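Local coordinates for glycoside hydrolase family 43 (Halothermothrix orenii, PDB 4QQS), which probably hydrolyses glycosidic bonds of arabinose-containing polysaccharides as a five-bladed beta-propeller enzyme with alpha-L-arabinofuranosidase activity, at residues 14-28 with 31-45. Numbering follows the deposited sequence.
Sequences GIGDPYVLKHESRYY and ATSAINRGFKVWESP
With D17 CG anti to its own carbonyl carbon (chi1 -45°) and T32 OG1 likewise turned beside the backbone N (chi1 -57°), carboxylate and hydroxyl meet between the first two strands of a propeller blade, the four-stranded antiparallel meander that begins with 16-23. T32 OG1 donates to D17 OD1 at 2.6 Å, and the carboxylate receives it on the anti lone pair, the side away from OD2. D17 is the predicted proton acceptor, and a threonine suits the neighbouring strand because its hydroxyl can donate to the carboxylate while accepting from A73 N of the next blade, helping to hold the carboxylate's rotation. G16, with no side chain, lets the strands close here: its N-H reaches T32 O, with G16 N 3.0 Å from that oxygen, while the return bond from T32 N is weak. Next to it I15 CG2 comes obliquely against W42 CH2 (3.7 Å), an apolar contact between the approach to 16-23 and the third strand, 38-44.

At the other end of the blade, 26-28 pairs with 38-44. Y27 N donates to S44 O at 2.8 Å and S44 N returns a bond to Y27 O. On the other face of this pair, beside Y28, R26 bends at chi2 and chi3, bringing NH2 to E43 OE2 in a salt bridge of 2.9 Å, with the guanidinium and carboxylate planes 83° apart. P45 CB packs over one guanidinium face, offset toward its rim, an apolar ring carbon against the flat cation. K53 forms a salt bridge with E43 OE1, so the carboxylate probably stays ionised between two cations. A water lies 2.8 Å from E43 OE1, to which it donates, and 2.7 Å from Y28 OH.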
# COMPACT_ATOMS: atom_id res chain seq x y z
N GLY A 14 8.11 -0.65 -14.19
CA GLY A 14 8.88 0.43 -13.61
C GLY A 14 8.19 1.08 -12.43
O GLY A 14 8.41 2.27 -12.14
N ILE A 15 7.35 0.31 -11.73
CA ILE A 15 6.60 0.84 -10.61
C ILE A 15 6.84 0.02 -9.35
O ILE A 15 7.57 -0.97 -9.37
CB ILE A 15 5.09 0.95 -10.94
CG1 ILE A 15 4.45 -0.40 -11.27
CG2 ILE A 15 4.90 1.90 -12.10
CD1 ILE A 15 4.19 -1.36 -10.11
N GLY A 16 6.21 0.46 -8.27
CA GLY A 16 5.99 -0.37 -7.10
C GLY A 16 4.75 0.14 -6.38
O GLY A 16 4.31 1.26 -6.62
N ASP A 17 4.20 -0.66 -5.49
CA ASP A 17 3.30 -0.19 -4.45
C ASP A 17 1.97 0.31 -5.05
O ASP A 17 1.58 1.46 -4.88
CB ASP A 17 3.98 0.88 -3.60
CG ASP A 17 5.41 0.49 -3.21
OD1 ASP A 17 6.30 1.38 -3.28
OD2 ASP A 17 5.63 -0.68 -2.85
N PRO A 18 1.27 -0.57 -5.77
CA PRO A 18 0.07 -0.11 -6.48
C PRO A 18 -1.14 0.09 -5.58
O PRO A 18 -1.59 -0.86 -4.94
CB PRO A 18 -0.19 -1.25 -7.46
CG PRO A 18 0.33 -2.46 -6.77
CD PRO A 18 1.58 -1.97 -6.08
N TYR A 19 -1.68 1.29 -5.58
CA TYR A 19 -2.84 1.62 -4.78
C TYR A 19 -3.99 1.95 -5.71
O TYR A 19 -3.87 2.88 -6.50
CB TYR A 19 -2.55 2.81 -3.86
CG TYR A 19 -3.74 3.14 -3.00
CD1 TYR A 19 -4.77 3.91 -3.51
CD2 TYR A 19 -3.87 2.65 -1.72
CE1 TYR A 19 -5.88 4.21 -2.78
CE2 TYR A 19 -4.99 2.96 -0.95
CZ TYR A 19 -5.99 3.74 -1.51
OH TYR A 19 -7.12 4.08 -0.80
N VAL A 20 -5.12 1.24 -5.60
CA VAL A 20 -6.28 1.52 -6.43
C VAL A 20 -7.42 2.04 -5.59
O VAL A 20 -7.79 1.44 -4.58
CB VAL A 20 -6.74 0.28 -7.22
CG1 VAL A 20 -8.06 0.55 -7.93
CG2 VAL A 20 -5.65 -0.13 -8.19
N LEU A 21 -7.99 3.15 -6.06
CA LEU A 21 -9.24 3.68 -5.54
C LEU A 21 -10.32 3.60 -6.60
O LEU A 21 -10.13 4.00 -7.74
CB LEU A 21 -9.08 5.14 -5.11
CG LEU A 21 -10.34 5.74 -4.47
CD1 LEU A 21 -10.76 4.99 -3.19
CD2 LEU A 21 -10.13 7.20 -4.19
N LYS A 22 -11.46 3.04 -6.22
CA LYS A 22 -12.66 3.07 -7.06
C LYS A 22 -13.49 4.29 -6.70
O LYS A 22 -13.78 4.50 -5.52
CB LYS A 22 -13.48 1.80 -6.87
CG LYS A 22 -14.63 1.69 -7.86
CD LYS A 22 -15.46 0.45 -7.65
CE LYS A 22 -16.55 0.38 -8.69
NZ LYS A 22 -17.43 -0.81 -8.50
N HIS A 23 -13.85 5.08 -7.70
CA HIS A 23 -14.70 6.25 -7.49
C HIS A 23 -15.60 6.46 -8.71
O HIS A 23 -15.10 6.56 -9.82
CB HIS A 23 -13.87 7.52 -7.26
CG HIS A 23 -14.69 8.66 -6.73
ND1 HIS A 23 -15.06 9.74 -7.50
CD2 HIS A 23 -15.24 8.86 -5.51
CE1 HIS A 23 -15.78 10.57 -6.76
NE2 HIS A 23 -15.91 10.05 -5.56
N GLU A 24 -16.91 6.53 -8.48
CA GLU A 24 -17.89 6.81 -9.54
C GLU A 24 -17.65 5.95 -10.78
O GLU A 24 -17.55 6.43 -11.90
CB GLU A 24 -17.93 8.31 -9.85
CG GLU A 24 -18.42 9.11 -8.63
CD GLU A 24 -18.67 10.58 -8.88
OE1 GLU A 24 -18.13 11.13 -9.86
OE2 GLU A 24 -19.41 11.19 -8.08
N SER A 25 -17.51 4.65 -10.54
CA SER A 25 -17.45 3.62 -11.59
C SER A 25 -16.14 3.63 -12.39
O SER A 25 -16.04 3.01 -13.46
CB SER A 25 -18.66 3.71 -12.53
OG SER A 25 -19.86 3.54 -11.81
N ARG A 26 -15.14 4.32 -11.87
CA ARG A 26 -13.82 4.32 -12.48
C ARG A 26 -12.81 3.94 -11.40
O ARG A 26 -13.03 4.15 -10.21
CB ARG A 26 -13.48 5.71 -13.03
CG ARG A 26 -14.51 6.30 -13.97
CD ARG A 26 -14.68 5.48 -15.22
NE ARG A 26 -13.43 5.30 -15.94
CZ ARG A 26 -13.34 4.84 -17.19
NH1 ARG A 26 -14.45 4.54 -17.88
NH2 ARG A 26 -12.15 4.69 -17.75
N TYR A 27 -11.70 3.36 -11.86
CA TYR A 27 -10.60 2.98 -11.00
C TYR A 27 -9.39 3.83 -11.29
O TYR A 27 -9.05 4.07 -12.45
CB TYR A 27 -10.25 1.51 -11.22
CG TYR A 27 -11.36 0.57 -10.88
CD1 TYR A 27 -12.31 0.21 -11.82
CD2 TYR A 27 -11.48 0.04 -9.60
CE1 TYR A 27 -13.34 -0.66 -11.52
CE2 TYR A 27 -12.50 -0.84 -9.27
CZ TYR A 27 -13.43 -1.18 -10.24
OH TYR A 27 -14.46 -2.06 -9.97
N TYR A 28 -8.73 4.24 -10.22
CA TYR A 28 -7.54 5.09 -10.29
C TYR A 28 -6.42 4.39 -9.55
O TYR A 28 -6.56 4.09 -8.36
CB TYR A 28 -7.82 6.47 -9.68
CG TYR A 28 -8.96 7.14 -10.39
CD1 TYR A 28 -8.75 7.86 -11.55
CD2 TYR A 28 -10.27 7.01 -9.93
CE1 TYR A 28 -9.79 8.45 -12.23
CE2 TYR A 28 -11.32 7.59 -10.61
CZ TYR A 28 -11.08 8.32 -11.76
OH TYR A 28 -12.14 8.91 -12.43
N ALA A 31 0.96 4.84 -7.94
CA ALA A 31 2.06 3.95 -7.60
C ALA A 31 3.35 4.71 -7.45
O ALA A 31 3.52 5.80 -8.00
CB ALA A 31 2.23 2.86 -8.67
N THR A 32 4.28 4.12 -6.71
CA THR A 32 5.69 4.51 -6.80
C THR A 32 6.08 4.40 -8.27
O THR A 32 5.85 3.38 -8.91
CB THR A 32 6.56 3.60 -5.93
OG1 THR A 32 6.08 3.65 -4.59
CG2 THR A 32 8.01 4.01 -5.99
N SER A 33 6.64 5.48 -8.81
CA SER A 33 6.76 5.60 -10.25
C SER A 33 7.86 6.61 -10.55
O SER A 33 9.03 6.22 -10.67
CB SER A 33 5.38 5.97 -10.84
OG SER A 33 4.76 7.05 -10.14
N ALA A 34 7.52 7.89 -10.57
CA ALA A 34 8.49 8.96 -10.82
C ALA A 34 9.22 9.30 -9.51
O ALA A 34 8.95 10.34 -8.87
CB ALA A 34 7.78 10.17 -11.37
N ILE A 35 10.13 8.42 -9.10
CA ILE A 35 10.66 8.47 -7.74
C ILE A 35 11.39 9.76 -7.40
O ILE A 35 11.52 10.09 -6.23
CB ILE A 35 11.59 7.26 -7.45
CG1 ILE A 35 12.67 7.13 -8.54
CG2 ILE A 35 10.77 5.98 -7.32
CD1 ILE A 35 13.75 6.11 -8.24
N ASN A 36 11.85 10.49 -8.41
CA ASN A 36 12.55 11.75 -8.13
C ASN A 36 11.60 12.94 -8.01
O ASN A 36 12.04 14.03 -7.66
CB ASN A 36 13.58 12.04 -9.22
CG ASN A 36 14.73 11.07 -9.21
OD1 ASN A 36 14.99 10.39 -8.22
ND2 ASN A 36 15.45 11.02 -10.32
N ARG A 37 10.31 12.73 -8.27
CA ARG A 37 9.42 13.85 -8.55
C ARG A 37 7.97 13.75 -8.03
O ARG A 37 7.40 14.75 -7.60
CB ARG A 37 9.43 14.07 -10.08
CG ARG A 37 8.52 15.15 -10.60
CD ARG A 37 8.69 15.37 -12.08
NE ARG A 37 7.82 16.44 -12.51
CZ ARG A 37 7.97 17.14 -13.62
NH1 ARG A 37 8.99 16.88 -14.44
NH2 ARG A 37 7.11 18.10 -13.91
N GLY A 38 7.35 12.58 -8.11
CA GLY A 38 5.93 12.51 -7.79
C GLY A 38 5.34 11.18 -8.20
O GLY A 38 6.04 10.17 -8.27
N PHE A 39 4.04 11.18 -8.46
CA PHE A 39 3.30 9.94 -8.66
C PHE A 39 2.41 10.00 -9.87
O PHE A 39 1.56 10.89 -9.99
CB PHE A 39 2.47 9.60 -7.42
CG PHE A 39 3.28 9.60 -6.17
CD1 PHE A 39 4.15 8.55 -5.91
CD2 PHE A 39 3.24 10.66 -5.29
CE1 PHE A 39 4.96 8.57 -4.79
CE2 PHE A 39 4.05 10.70 -4.17
CZ PHE A 39 4.91 9.65 -3.92
N LYS A 40 2.59 9.01 -10.74
CA LYS A 40 1.70 8.77 -11.85
C LYS A 40 0.38 8.18 -11.39
O LYS A 40 0.28 7.51 -10.35
CB LYS A 40 2.36 7.83 -12.85
CG LYS A 40 3.53 8.45 -13.59
CD LYS A 40 4.26 7.46 -14.47
CE LYS A 40 5.25 8.17 -15.37
NZ LYS A 40 6.16 7.24 -16.09
N VAL A 41 -0.64 8.42 -12.20
CA VAL A 41 -1.96 7.83 -12.06
C VAL A 41 -2.37 7.19 -13.38
O VAL A 41 -2.11 7.73 -14.45
CB VAL A 41 -3.01 8.87 -11.57
CG1 VAL A 41 -3.12 10.05 -12.52
CG2 VAL A 41 -4.36 8.21 -11.30
N TRP A 42 -2.99 6.01 -13.28
CA TRP A 42 -3.57 5.30 -14.40
C TRP A 42 -5.06 5.12 -14.11
O TRP A 42 -5.48 4.99 -12.95
CB TRP A 42 -2.93 3.93 -14.59
CG TRP A 42 -1.47 3.89 -14.91
CD1 TRP A 42 -0.92 3.61 -16.13
CD2 TRP A 42 -0.35 4.10 -14.02
NE1 TRP A 42 0.44 3.61 -16.05
CE2 TRP A 42 0.82 3.91 -14.78
CE3 TRP A 42 -0.24 4.39 -12.66
CZ2 TRP A 42 2.09 4.03 -14.23
CZ3 TRP A 42 1.04 4.50 -12.12
CH2 TRP A 42 2.18 4.32 -12.90
N GLU A 43 -5.86 5.07 -15.17
CA GLU A 43 -7.30 4.91 -15.04
C GLU A 43 -7.77 3.65 -15.76
O GLU A 43 -7.23 3.28 -16.81
CB GLU A 43 -8.01 6.14 -15.60
CG GLU A 43 -9.50 6.16 -15.33
CD GLU A 43 -10.21 7.33 -15.96
OE1 GLU A 43 -9.68 8.45 -15.89
OE2 GLU A 43 -11.31 7.13 -16.52
N SER A 44 -8.81 3.01 -15.21
CA SER A 44 -9.43 1.84 -15.82
C SER A 44 -10.92 1.80 -15.51
O SER A 44 -11.34 2.21 -14.44
CB SER A 44 -8.79 0.58 -15.23
OG SER A 44 -9.43 -0.60 -15.69
N PRO A 45 -11.72 1.24 -16.43
CA PRO A 45 -13.14 1.01 -16.12
C PRO A 45 -13.38 -0.37 -15.51
O PRO A 45 -14.49 -0.64 -15.04
CB PRO A 45 -13.80 1.10 -17.49
CG PRO A 45 -12.77 0.53 -18.40
CD PRO A 45 -11.44 1.01 -17.85
O HOH W 1 9.53 3.38 -9.86
O HOH W 2 -16.63 0.31 -13.72
O HOH W 3 -11.57 10.19 -14.76